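Local coordinates for DNA repair protein RECN (Deinococcus radiodurans, PDB 4ABY) that hydrolyses ATP through its SMC-like head domain and may take part in the recombinational repair of damaged DNA, at residues G60-T66 and R347-T353; H364-E369 and H380-L384; R389-A394 and A409-L413. One frame throughout, in Å; residues are numbered along the deposited sequence.

How the contacts relate
The three contacts illustrate how the chemistry of packing changes from the core of an ATPase head towards its surface. Contact 1 is buried, a parallel strand pair at the heart of the mixed sheet, held by backbone bonds and apolar side chains. Contact 2 extends the same sheet to its edge: strands 62-67 and 364-373 are neighbours, and Phe65 stacks on Tyr366. There the pairing turns antiparallel, one face stays largely apolar and the other carries charge. Contact 3 has moved off the sheet to the two C-terminal helices, where almost everything is aliphatic. Its helix 387-398 follows strand 376-383, and Ile393 packs against His365, tying contacts 2 and 3 together.

Contact 1. Residues G60-T66 and R347-T353; sequences GGFCAFT and RQVLVVT
Gly61, Cys63 and Phe65 exchange five backbone hydrogen bonds with Val349, Val351 and Thr353, joining two parallel strands whose axes come within 4.8 Å. The donors alternate between strands: Cys63 N reaches Val349 O at 2.9 Å, and Val351 N returns to Cys63 O at 3.2 Å. A CA-H...O contact from Val352 CA to Phe65 O supplements them.

The apolar contacts divide between the faces of the sheet. With CG anti to the backbone N (chi1 -178°), the Phe62 ring swings towards the partner strand; its CD1 lies 3.5 Å from Val349 CG2, while Val351 CG2 meets the ring at its edge, 3.5 Å from CE1. On the other face Leu350 CD2 touches Cys63 CB at 3.6 Å and also the edge of the Phe65 ring, the two side chains lying alongside each other.

The side chains of Thr66 and Thr353 meet methyl to methyl, CG2 to CG2 at 4.0 Å, and Thr66 CG2 also lies near Thr353 O. Their hydroxyls bond elsewhere, Thr66 OG1 to His365 and Thr353 OG1 to Asp325.

Helices 330-343 and 356-359 cover the Phe62 face, helix 69-83 the Phe65 face, and strands 318-321 and 364-373 flank the pair.

Contact 2. Residues H364-E369 and H380-L384; sequences HHYKVE and HVRLL
Tyr366 offers one face of its ring to Leu383, whose CD2 sits 4.2 Å from the ring centroid in a CH-pi contact. Val381 CG1 comes up to CD1 of the same ring, and Val381 CG2 packs on Val368 CG2 at 4.0 Å, so the packing on this face is largely apolar. A second CH-pi contact lies at the end of the pairing: a chi1 of -172° turns the His365 ring away from its own N and brings one face against Leu384 CD1, 3.8 Å from the centroid. The same ring bonds through NE2 to Thr66.

The face bearing Lys367, Glu369 and Arg382 is charged. Arg382 grips the Glu369 carboxylate side-on, NE reaching OE1 at 2.8 Å and NH2 reaching OE2 at 3.2 Å. NE also reaches OE2, which thus accepts from both nitrogens on one face of its plane. Both oxygens lie in the guanidinium plane, but the carboxylate is turned 36° from it, and NE meets OE1 from above the carboxylate plane. Leu384 CD2 rests over a guanidinium face, and NH2 has a second anionic partner in Glu388. Lys367 joins the network through a long ion pair with Glu369.

Paired backbone bonds link Lys367 with Arg382 and Glu369 with His380. The result is an antiparallel beta hairpin closing one edge of the P-loop ATPase sheet, with Val368 close to Ala71 of the predicted ATP site.

Contact 3. Residues R389-A394 and A409-L413; sequences RLEEIA and ARELL
The helical segments 389-394 and 409-413 approach to 9.3 Å between axes and are steeply inclined, their directions 108° apart. The backbones come nearest at Ala394 and Ala409, where the CA atoms are 5.4 Å apart and the Ala409 methyl packs beside Ala394.

Larger side chains make the rest of the contact. Leu413 sets its two methyls between Arg389, Leu390 and Ile393: CD1 meets Leu390 CD1 at 3.5 Å, while CD2 touches Ile393 CG1 at 3.9 Å and lies over one face of the Arg389 guanidinium. The Leu390 side chain leaves its backbone opposite the amide N (chi1 174°), which carries CD1 across to the Ala409 methyl as well. Ile393 CG2 packs on both Ala409 CB and Leu412 CD1, each at 4.0 Å. An alanine in place of Leu413 would remove both methyls, and is likely to open a gap between the helices beside Leu390 and Ile393 and to leave one face of the Arg389 guanidinium without the methyl over it.

Arg389 NH2 bonds to the carbonyls of Ala359 and Ala362, and Ile393 and Leu412 also pack on helix 356-359. Two consecutive helices, 387-398 and 403-413, joined by a short loop, thus pack steeply inclined through an aliphatic contact and form the C-terminal helical pair of the RecN head domain.

Contact 1. Residues G60-T66 and R347-T353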
ATOM      1  N   GLY A  60       3.222  -8.647  14.508  1.00 22.56           N
ATOM      2  CA  GLY A  60       2.104  -8.118  15.265  1.00 28.04           C
ATOM      3  C   GLY A  60       1.073  -7.370  14.450  1.00 31.38           C
ATOM      4  O   GLY A  60       0.602  -7.852  13.421  1.00 36.76           O
ATOM      5  N   GLY A  61       0.699  -6.190  14.928  1.00 30.31           N
ATOM      6  CA  GLY A  61      -0.253  -5.366  14.210  1.00 25.43           C
ATOM      7  C   GLY A  61       0.442  -4.120  13.723  1.00 26.84           C
ATOM      8  O   GLY A  61       1.104  -4.129  12.689  1.00 28.93           O
ATOM      9  N   PHE A  62       0.305  -3.048  14.492  1.00 27.60           N
ATOM     10  CA  PHE A  62       0.919  -1.772  14.162  1.00 24.54           C
ATOM     11  C   PHE A  62       2.352  -1.712  14.685  1.00 23.18           C
ATOM     12  O   PHE A  62       2.583  -1.653  15.892  1.00 23.29           O
ATOM     13  CB  PHE A  62       0.081  -0.637  14.750  1.00 24.66           C
ATOM     14  CG  PHE A  62       0.599   0.732  14.434  1.00 21.83           C
ATOM     15  CD1 PHE A  62       1.668   0.906  13.575  1.00 21.12           C
ATOM     16  CD2 PHE A  62       0.008   1.847  14.994  1.00 23.75           C
ATOM     17  CE1 PHE A  62       2.141   2.166  13.285  1.00 22.88           C
ATOM     18  CE2 PHE A  62       0.474   3.110  14.709  1.00 25.89           C
ATOM     19  CZ  PHE A  62       1.544   3.272  13.853  1.00 27.17           C
ATOM     20  N   CYS A  63       3.309  -1.728  13.764  1.00 21.24           N
ATOM     21  CA  CYS A  63       4.716  -1.628  14.118  1.00 20.83           C
ATOM     22  C   CYS A  63       5.252  -0.255  13.761  1.00 20.39           C
ATOM     23  O   CYS A  63       5.221   0.143  12.602  1.00 23.95           O
ATOM     24  CB  CYS A  63       5.519  -2.696  13.388  1.00 19.90           C
ATOM     25  SG  CYS A  63       4.945  -4.359  13.710  1.00 27.35           S
ATOM     26  N   ALA A  64       5.741   0.471  14.758  1.00 19.30           N
ATOM     27  CA  ALA A  64       6.266   1.808  14.523  1.00 19.10           C
ATOM     28  C   ALA A  64       7.781   1.804  14.573  1.00 22.43           C
ATOM     29  O   ALA A  64       8.382   1.203  15.461  1.00 24.23           O
ATOM     30  CB  ALA A  64       5.706   2.786  15.535  1.00 18.66           C
ATOM     31  N   PHE A  65       8.398   2.474  13.610  1.00 21.79           N
ATOM     32  CA  PHE A  65       9.843   2.613  13.588  1.00 19.38           C
ATOM     33  C   PHE A  65      10.226   4.077  13.771  1.00 23.65           C
ATOM     34  O   PHE A  65       9.807   4.944  13.003  1.00 24.01           O
ATOM     35  CB  PHE A  65      10.404   2.035  12.294  1.00 19.08           C
ATOM     36  CG  PHE A  65      10.233   0.550  12.186  1.00 22.45           C
ATOM     37  CD1 PHE A  65       8.984   0.001  11.955  1.00 23.46           C
ATOM     38  CD2 PHE A  65      11.315  -0.304  12.340  1.00 23.44           C
ATOM     39  CE1 PHE A  65       8.817  -1.371  11.863  1.00 21.95           C
ATOM     40  CE2 PHE A  65      11.152  -1.677  12.250  1.00 24.19           C
ATOM     41  CZ  PHE A  65       9.903  -2.208  12.010  1.00 21.94           C
ATOM     42  N   THR A  66      11.004   4.349  14.790  1.00 22.69           N
ATOM     43  CA  THR A  66      11.390   5.678  15.138  1.00 22.07           C
ATOM     44  C   THR A  66      12.868   5.729  15.364  1.00 24.72           C
ATOM     45  O   THR A  66      13.533   4.772  15.176  1.00 27.17           O
ATOM     46  CB  THR A  66      10.661   6.112  16.345  1.00 20.79           C
ATOM     47  OG1 THR A  66      11.122   5.386  17.447  1.00 25.96           O
ATOM     48  CG2 THR A  66       9.300   5.769  16.192  1.00 19.84           C
ATOM     49  N   ARG A 347      -4.532  -6.347  10.251  1.00 30.57           N
ATOM     50  CA  ARG A 347      -3.314  -6.378   9.441  1.00 24.31           C
ATOM     51  C   ARG A 347      -2.074  -6.071  10.233  1.00 25.90           C
ATOM     52  O   ARG A 347      -2.149  -5.685  11.399  1.00 34.18           O
ATOM     53  CB  ARG A 347      -3.393  -5.354   8.320  1.00 28.53           C
ATOM     54  CG  ARG A 347      -3.567  -5.942   6.935  1.00 31.81           C
ATOM     55  CD  ARG A 347      -5.024  -6.048   6.550  1.00 32.46           C
ATOM     56  NE  ARG A 347      -5.231  -7.107   5.569  1.00 35.02           N
ATOM     57  CZ  ARG A 347      -6.434  -7.555   5.241  1.00 40.40           C
ATOM     58  NH1 ARG A 347      -7.494  -7.015   5.823  1.00 46.76           N
ATOM     59  NH2 ARG A 347      -6.587  -8.523   4.347  1.00 39.79           N
ATOM     60  N   GLN A 348      -0.929  -6.274   9.592  1.00 26.67           N
ATOM     61  CA  GLN A 348       0.346  -5.800  10.102  1.00 26.73           C
ATOM     62  C   GLN A 348       0.663  -4.554   9.296  1.00 24.70           C
ATOM     63  O   GLN A 348       0.867  -4.635   8.084  1.00 23.54           O
ATOM     64  CB  GLN A 348       1.435  -6.852   9.882  1.00 21.03           C
ATOM     65  CG  GLN A 348       2.808  -6.477  10.413  1.00 21.44           C
ATOM     66  CD  GLN A 348       3.870  -7.495  10.044  1.00 24.63           C
ATOM     67  OE1 GLN A 348       3.850  -8.063   8.953  1.00 23.04           O
ATOM     68  NE2 GLN A 348       4.802  -7.733  10.954  1.00 23.26           N
ATOM     69  N   VAL A 349       0.673  -3.400   9.957  1.00 22.11           N
ATOM     70  CA  VAL A 349       0.992  -2.147   9.286  1.00 20.13           C
ATOM     71  C   VAL A 349       2.352  -1.652   9.760  1.00 19.26           C
ATOM     72  O   VAL A 349       2.626  -1.581  10.955  1.00 19.30           O
ATOM     73  CB  VAL A 349      -0.104  -1.076   9.492  1.00 16.37           C
ATOM     74  CG1 VAL A 349      -1.394  -1.723   9.959  1.00 17.39           C
ATOM     75  CG2 VAL A 349       0.347  -0.023  10.472  1.00 20.05           C
ATOM     76  N   LEU A 350       3.213  -1.344   8.800  1.00 18.82           N
ATOM     77  CA  LEU A 350       4.572  -0.933   9.094  1.00 17.76           C
ATOM     78  C   LEU A 350       4.787   0.513   8.671  1.00 20.84           C
ATOM     79  O   LEU A 350       4.759   0.832   7.484  1.00 22.44           O
ATOM     80  CB  LEU A 350       5.552  -1.844   8.359  1.00 18.15           C
ATOM     81  CG  LEU A 350       5.420  -3.341   8.658  1.00 23.78           C
ATOM     82  CD1 LEU A 350       5.981  -4.180   7.524  1.00 25.44           C
ATOM     83  CD2 LEU A 350       6.102  -3.689   9.967  1.00 21.33           C
ATOM     84  N   VAL A 351       4.991   1.392   9.644  1.00 20.23           N
ATOM     85  CA  VAL A 351       5.245   2.792   9.343  1.00 21.81           C
ATOM     86  C   VAL A 351       6.493   3.298  10.058  1.00 23.66           C
ATOM     87  O   VAL A 351       6.818   2.860  11.159  1.00 23.88           O
ATOM     88  CB  VAL A 351       4.050   3.691   9.723  1.00 21.75           C
ATOM     89  CG1 VAL A 351       2.739   2.980   9.444  1.00 20.76           C
ATOM     90  CG2 VAL A 351       4.134   4.095  11.177  1.00 22.48           C
ATOM     91  N   VAL A 352       7.198   4.212   9.404  1.00 26.63           N
ATOM     92  CA  VAL A 352       8.301   4.928  10.023  1.00 23.28           C
ATOM     93  C   VAL A 352       7.792   6.331  10.333  1.00 29.15           C
ATOM     94  O   VAL A 352       7.232   6.998   9.460  1.00 32.25           O
ATOM     95  CB  VAL A 352       9.511   5.016   9.077  1.00 20.81           C
ATOM     96  CG1 VAL A 352      10.650   5.763   9.734  1.00 21.02           C
ATOM     97  CG2 VAL A 352       9.958   3.629   8.669  1.00 24.58           C
ATOM     98  N   THR A 353       7.972   6.780  11.570  1.00 26.29           N
ATOM     99  CA  THR A 353       7.363   8.035  11.994  1.00 25.66           C
ATOM    100  C   THR A 353       8.267   8.862  12.901  1.00 26.99           C
ATOM    101  O   THR A 353       9.145   8.322  13.578  1.00 26.42           O
ATOM    102  CB  THR A 353       6.023   7.774  12.712  1.00 24.55           C
ATOM    103  OG1 THR A 353       5.401   9.019  13.047  1.00 27.34           O
ATOM    104  CG2 THR A 353       6.245   6.968  13.975  1.00 22.39           C
TER

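Contact 2. Residues H364-E369 and H380-L384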
ATOM      1  N   HIS A 364       3.855  -2.446  18.606  1.00 19.71           N
ATOM      2  CA  HIS A 364       5.264  -2.685  18.821  1.00 19.50           C
ATOM      3  C   HIS A 364       6.023  -1.444  18.411  1.00 22.06           C
ATOM      4  O   HIS A 364       5.859  -0.947  17.301  1.00 25.11           O
ATOM      5  CB  HIS A 364       5.722  -3.899  18.018  1.00 23.32           C
ATOM      6  CG  HIS A 364       4.954  -5.146  18.328  1.00 27.15           C
ATOM      7  ND1 HIS A 364       5.331  -6.024  19.321  1.00 23.97           N
ATOM      8  CD2 HIS A 364       3.818  -5.650  17.790  1.00 24.13           C
ATOM      9  CE1 HIS A 364       4.464  -7.021  19.375  1.00 24.04           C
ATOM     10  NE2 HIS A 364       3.538  -6.818  18.456  1.00 24.07           N
ATOM     11  N   HIS A 365       6.835  -0.930  19.323  1.00 22.98           N
ATOM     12  CA  HIS A 365       7.595   0.280  19.062  1.00 22.59           C
ATOM     13  C   HIS A 365       9.063  -0.082  18.879  1.00 25.25           C
ATOM     14  O   HIS A 365       9.744  -0.476  19.826  1.00 24.84           O
ATOM     15  CB  HIS A 365       7.417   1.273  20.210  1.00 26.07           C
ATOM     16  CG  HIS A 365       8.013   2.622  19.948  1.00 24.89           C
ATOM     17  ND1 HIS A 365       7.433   3.789  20.396  1.00 21.13           N
ATOM     18  CD2 HIS A 365       9.137   2.987  19.288  1.00 22.96           C
ATOM     19  CE1 HIS A 365       8.177   4.816  20.022  1.00 24.09           C
ATOM     20  NE2 HIS A 365       9.216   4.356  19.349  1.00 22.82           N
ATOM     21  N   TYR A 366       9.539   0.031  17.646  1.00 21.49           N
ATOM     22  CA  TYR A 366      10.924  -0.270  17.336  1.00 22.31           C
ATOM     23  C   TYR A 366      11.720   1.020  17.289  1.00 25.59           C
ATOM     24  O   TYR A 366      11.231   2.032  16.799  1.00 29.10           O
ATOM     25  CB  TYR A 366      11.023  -1.007  15.998  1.00 21.33           C
ATOM     26  CG  TYR A 366      10.378  -2.370  16.022  1.00 21.24           C
ATOM     27  CD1 TYR A 366      11.094  -3.489  16.417  1.00 20.91           C
ATOM     28  CD2 TYR A 366       9.051  -2.537  15.664  1.00 21.96           C
ATOM     29  CE1 TYR A 366      10.505  -4.736  16.451  1.00 24.53           C
ATOM     30  CE2 TYR A 366       8.453  -3.782  15.695  1.00 24.63           C
ATOM     31  CZ  TYR A 366       9.185  -4.877  16.091  1.00 26.88           C
ATOM     32  OH  TYR A 366       8.594  -6.120  16.122  1.00 32.03           O
ATOM     33  N   LYS A 367      12.939   0.997  17.814  1.00 25.20           N
ATOM     34  CA  LYS A 367      13.805   2.161  17.710  1.00 27.03           C
ATOM     35  C   LYS A 367      14.998   1.848  16.825  1.00 26.18           C
ATOM     36  O   LYS A 367      15.705   0.866  17.039  1.00 28.78           O
ATOM     37  CB  LYS A 367      14.277   2.648  19.083  1.00 27.93           C
ATOM     38  CG  LYS A 367      14.975   3.997  19.017  1.00 29.51           C
ATOM     39  CD  LYS A 367      15.508   4.448  20.365  1.00 32.27           C
ATOM     40  CE  LYS A 367      16.117   5.844  20.268  1.00 35.72           C
ATOM     41  NZ  LYS A 367      16.693   6.305  21.559  1.00 41.34           N
ATOM     42  N   VAL A 368      15.204   2.679  15.813  1.00 24.07           N
ATOM     43  CA  VAL A 368      16.358   2.532  14.951  1.00 24.16           C
ATOM     44  C   VAL A 368      17.486   3.384  15.518  1.00 24.92           C
ATOM     45  O   VAL A 368      17.347   4.596  15.689  1.00 25.09           O
ATOM     46  CB  VAL A 368      16.044   2.931  13.499  1.00 22.75           C
ATOM     47  CG1 VAL A 368      17.263   2.729  12.627  1.00 20.60           C
ATOM     48  CG2 VAL A 368      14.876   2.115  12.972  1.00 20.81           C
ATOM     49  N   GLU A 369      18.598   2.728  15.824  1.00 27.47           N
ATOM     50  CA  GLU A 369      19.717   3.373  16.497  1.00 28.17           C
ATOM     51  C   GLU A 369      21.006   3.293  15.705  1.00 26.89           C
ATOM     52  O   GLU A 369      21.060   2.697  14.636  1.00 26.67           O
ATOM     53  CB  GLU A 369      19.936   2.757  17.875  1.00 28.02           C
ATOM     54  CG  GLU A 369      18.995   3.280  18.929  1.00 32.19           C
ATOM     55  CD  GLU A 369      19.085   2.490  20.211  1.00 44.77           C
ATOM     56  OE1 GLU A 369      19.444   1.295  20.139  1.00 45.27           O
ATOM     57  OE2 GLU A 369      18.793   3.064  21.284  1.00 49.47           O
ATOM     58  N   HIS A 380      21.104  -0.029  13.823  1.00 27.62           N
ATOM     59  CA  HIS A 380      20.796  -1.089  14.763  1.00 27.60           C
ATOM     60  C   HIS A 380      19.362  -0.876  15.239  1.00 26.76           C
ATOM     61  O   HIS A 380      18.950   0.252  15.475  1.00 31.03           O
ATOM     62  CB  HIS A 380      21.824  -1.048  15.904  1.00 36.28           C
ATOM     63  CG  HIS A 380      21.317  -1.549  17.222  1.00 46.66           C
ATOM     64  ND1 HIS A 380      21.075  -2.883  17.470  1.00 53.04           N
ATOM     65  CD2 HIS A 380      21.048  -0.895  18.378  1.00 43.24           C
ATOM     66  CE1 HIS A 380      20.652  -3.027  18.715  1.00 50.81           C
ATOM     67  NE2 HIS A 380      20.628  -1.836  19.287  1.00 52.36           N
ATOM     68  N   VAL A 381      18.590  -1.951  15.335  1.00 29.02           N
ATOM     69  CA  VAL A 381      17.180  -1.849  15.699  1.00 26.14           C
ATOM     70  C   VAL A 381      16.907  -2.667  16.945  1.00 28.64           C
ATOM     71  O   VAL A 381      17.567  -3.677  17.181  1.00 35.17           O
ATOM     72  CB  VAL A 381      16.272  -2.379  14.578  1.00 23.57           C
ATOM     73  CG1 VAL A 381      14.824  -2.357  15.014  1.00 23.98           C
ATOM     74  CG2 VAL A 381      16.463  -1.573  13.307  1.00 26.28           C
ATOM     75  N   ARG A 382      15.934  -2.239  17.742  1.00 29.50           N
ATOM     76  CA  ARG A 382      15.560  -2.990  18.939  1.00 35.65           C
ATOM     77  C   ARG A 382      14.190  -2.585  19.472  1.00 31.46           C
ATOM     78  O   ARG A 382      13.836  -1.408  19.464  1.00 30.78           O
ATOM     79  CB  ARG A 382      16.616  -2.810  20.032  1.00 38.43           C
ATOM     80  CG  ARG A 382      16.731  -1.385  20.515  1.00 37.46           C
ATOM     81  CD  ARG A 382      17.917  -1.181  21.435  1.00 36.84           C
ATOM     82  NE  ARG A 382      17.840   0.137  22.053  1.00 37.42           N
ATOM     83  CZ  ARG A 382      17.211   0.379  23.197  1.00 39.36           C
ATOM     84  NH1 ARG A 382      16.626  -0.616  23.847  1.00 41.57           N
ATOM     85  NH2 ARG A 382      17.172   1.609  23.693  1.00 34.26           N
ATOM     86  N   LEU A 383      13.429  -3.571  19.936  1.00 29.62           N
ATOM     87  CA  LEU A 383      12.126  -3.332  20.547  1.00 26.90           C
ATOM     88  C   LEU A 383      12.229  -2.476  21.805  1.00 32.29           C
ATOM     89  O   LEU A 383      13.229  -2.523  22.518  1.00 38.99           O
ATOM     90  CB  LEU A 383      11.472  -4.658  20.913  1.00 21.34           C
ATOM     91  CG  LEU A 383      10.257  -5.069  20.097  1.00 23.79           C
ATOM     92  CD1 LEU A 383       9.775  -6.423  20.563  1.00 26.69           C
ATOM     93  CD2 LEU A 383       9.163  -4.030  20.228  1.00 28.72           C
ATOM     94  N   LEU A 384      11.183  -1.701  22.076  1.00 31.92           N
ATOM     95  CA  LEU A 384      11.105  -0.916  23.303  1.00 33.03           C
ATOM     96  C   LEU A 384      10.161  -1.582  24.300  1.00 35.76           C
ATOM     97  O   LEU A 384       9.033  -1.933  23.966  1.00 39.12           O
ATOM     98  CB  LEU A 384      10.661   0.517  23.008  1.00 34.23           C
ATOM     99  CG  LEU A 384      11.615   1.311  22.115  1.00 32.58           C
ATOM    100  CD1 LEU A 384      11.235   2.776  22.119  1.00 33.50           C
ATOM    101  CD2 LEU A 384      13.058   1.124  22.565  1.00 31.82           C
TER

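Contact 3. Residues R389-A394 and A409-L413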
ATOM      1  N   ARG A 389       9.938   2.662  26.273  1.00 41.27           N
ATOM      2  CA  ARG A 389       9.090   3.193  25.226  1.00 39.38           C
ATOM      3  C   ARG A 389       8.518   4.533  25.655  1.00 39.62           C
ATOM      4  O   ARG A 389       8.599   5.519  24.928  1.00 37.96           O
ATOM      5  CB  ARG A 389       7.956   2.217  24.939  1.00 34.05           C
ATOM      6  CG  ARG A 389       7.002   2.700  23.889  1.00 35.13           C
ATOM      7  CD  ARG A 389       5.727   1.895  23.919  1.00 33.66           C
ATOM      8  NE  ARG A 389       4.879   2.213  22.779  1.00 33.69           N
ATOM      9  CZ  ARG A 389       3.915   1.419  22.332  1.00 34.69           C
ATOM     10  NH1 ARG A 389       3.682   0.259  22.933  1.00 27.22           N
ATOM     11  NH2 ARG A 389       3.191   1.781  21.281  1.00 38.85           N
ATOM     12  N   LEU A 390       7.932   4.557  26.846  1.00 46.67           N
ATOM     13  CA  LEU A 390       7.389   5.783  27.409  1.00 43.49           C
ATOM     14  C   LEU A 390       8.439   6.878  27.352  1.00 42.35           C
ATOM     15  O   LEU A 390       8.133   8.031  27.059  1.00 46.95           O
ATOM     16  CB  LEU A 390       6.963   5.553  28.856  1.00 42.73           C
ATOM     17  CG  LEU A 390       6.494   6.781  29.634  1.00 43.43           C
ATOM     18  CD1 LEU A 390       5.179   7.290  29.077  1.00 50.78           C
ATOM     19  CD2 LEU A 390       6.348   6.446  31.104  1.00 45.45           C
ATOM     20  N   GLU A 391       9.665   6.543  27.632  1.00 40.82           N
ATOM     21  CA  GLU A 391      10.737   7.486  27.540  1.00 41.17           C
ATOM     22  C   GLU A 391      10.909   7.996  26.152  1.00 39.97           C
ATOM     23  O   GLU A 391      11.121   9.141  25.962  1.00 40.12           O
ATOM     24  CB  GLU A 391      12.011   6.784  27.914  1.00 46.99           C
ATOM     25  CG  GLU A 391      12.634   7.276  29.158  1.00 57.06           C
ATOM     26  CD  GLU A 391      14.085   6.979  29.185  1.00 67.39           C
ATOM     27  OE1 GLU A 391      14.581   6.420  28.204  1.00 65.96           O
ATOM     28  OE2 GLU A 391      14.737   7.301  30.183  1.00 69.23           O
ATOM     29  N   GLU A 392      10.841   7.118  25.173  1.00 42.02           N
ATOM     30  CA  GLU A 392      11.015   7.492  23.773  1.00 39.09           C
ATOM     31  C   GLU A 392       9.929   8.455  23.308  1.00 38.71           C
ATOM     32  O   GLU A 392      10.217   9.469  22.673  1.00 39.57           O
ATOM     33  CB  GLU A 392      11.030   6.246  22.887  1.00 32.24           C
ATOM     34  CG  GLU A 392      11.233   6.529  21.404  1.00 35.16           C
ATOM     35  CD  GLU A 392      12.638   7.007  21.074  1.00 43.18           C
ATOM     36  OE1 GLU A 392      13.457   7.158  22.011  1.00 41.82           O
ATOM     37  OE2 GLU A 392      12.921   7.229  19.874  1.00 36.18           O
ATOM     38  N   ILE A 393       8.680   8.134  23.629  1.00 37.48           N
ATOM     39  CA  ILE A 393       7.558   8.983  23.260  1.00 36.32           C
ATOM     40  C   ILE A 393       7.772  10.397  23.778  1.00 38.17           C
ATOM     41  O   ILE A 393       7.546  11.368  23.063  1.00 38.60           O
ATOM     42  CB  ILE A 393       6.237   8.445  23.821  1.00 32.64           C
ATOM     43  CG1 ILE A 393       5.977   7.040  23.289  1.00 29.51           C
ATOM     44  CG2 ILE A 393       5.094   9.369  23.448  1.00 34.09           C
ATOM     45  CD1 ILE A 393       5.946   6.972  21.777  1.00 30.02           C
ATOM     46  N   ALA A 394       8.209  10.505  25.027  1.00 40.47           N
ATOM     47  CA  ALA A 394       8.498  11.803  25.623  1.00 43.50           C
ATOM     48  C   ALA A 394       9.614  12.502  24.836  1.00 45.02           C
ATOM     49  O   ALA A 394       9.474  13.660  24.451  1.00 47.89           O
ATOM     50  CB  ALA A 394       8.876  11.644  27.093  1.00 43.05           C
ATOM     51  N   ALA A 409       3.190  11.828  27.551  1.00 49.55           N
ATOM     52  CA  ALA A 409       3.492  10.504  27.030  1.00 47.75           C
ATOM     53  C   ALA A 409       2.524   9.462  27.585  1.00 50.45           C
ATOM     54  O   ALA A 409       2.019   8.618  26.843  1.00 46.68           O
ATOM     55  CB  ALA A 409       4.932  10.127  27.343  1.00 42.41           C
ATOM     56  N   ARG A 410       2.268   9.528  28.892  1.00 53.54           N
ATOM     57  CA  ARG A 410       1.321   8.627  29.546  1.00 49.72           C
ATOM     58  C   ARG A 410      -0.028   8.613  28.831  1.00 47.47           C
ATOM     59  O   ARG A 410      -0.635   7.556  28.650  1.00 44.23           O
ATOM     60  CB  ARG A 410       1.103   9.029  31.008  1.00 58.90           C
ATOM     61  CG  ARG A 410       2.194   8.597  31.980  1.00 71.32           C
ATOM     62  CD  ARG A 410       1.838   9.032  33.404  1.00 82.41           C
ATOM     63  NE  ARG A 410       2.891   8.727  34.371  1.00100.19           N
ATOM     64  CZ  ARG A 410       2.833   9.038  35.664  1.00104.61           C
ATOM     65  NH1 ARG A 410       1.770   9.667  36.149  1.00100.88           N
ATOM     66  NH2 ARG A 410       3.837   8.721  36.471  1.00100.21           N
ATOM     67  N   GLU A 411      -0.495   9.791  28.432  1.00 45.59           N
ATOM     68  CA  GLU A 411      -1.813   9.910  27.817  1.00 46.12           C
ATOM     69  C   GLU A 411      -1.821   9.427  26.375  1.00 45.17           C
ATOM     70  O   GLU A 411      -2.762   8.759  25.945  1.00 42.53           O
ATOM     71  CB  GLU A 411      -2.325  11.349  27.893  1.00 45.88           C
ATOM     72  CG  GLU A 411      -2.610  11.828  29.306  1.00 48.85           C
ATOM     73  CD  GLU A 411      -3.567  13.000  29.331  1.00 53.11           C
ATOM     74  OE1 GLU A 411      -4.765  12.785  29.039  1.00 53.52           O
ATOM     75  OE2 GLU A 411      -3.124  14.130  29.641  1.00 46.37           O
ATOM     76  N   LEU A 412      -0.776   9.775  25.632  1.00 44.29           N
ATOM     77  CA  LEU A 412      -0.652   9.347  24.245  1.00 36.38           C
ATOM     78  C   LEU A 412      -0.675   7.826  24.151  1.00 37.31           C
ATOM     79  O   LEU A 412      -1.304   7.259  23.256  1.00 36.67           O
ATOM     80  CB  LEU A 412       0.635   9.897  23.627  1.00 40.18           C
ATOM     81  CG  LEU A 412       0.599  11.342  23.123  1.00 39.80           C
ATOM     82  CD1 LEU A 412       1.996  11.847  22.794  1.00 32.83           C
ATOM     83  CD2 LEU A 412      -0.313  11.453  21.911  1.00 35.16           C
ATOM     84  N   LEU A 413       0.010   7.173  25.085  1.00 36.88           N
ATOM     85  CA  LEU A 413       0.091   5.716  25.105  1.00 34.23           C
ATOM     86  C   LEU A 413      -1.238   5.084  25.521  1.00 39.54           C
ATOM     87  O   LEU A 413      -1.584   3.990  25.074  1.00 38.65           O
ATOM     88  CB  LEU A 413       1.217   5.256  26.035  1.00 33.84           C
ATOM     89  CG  LEU A 413       2.651   5.541  25.577  1.00 32.39           C
ATOM     90  CD1 LEU A 413       3.656   5.224  26.671  1.00 35.55           C
ATOM     91  CD2 LEU A 413       2.971   4.755  24.319  1.00 33.79           C
TER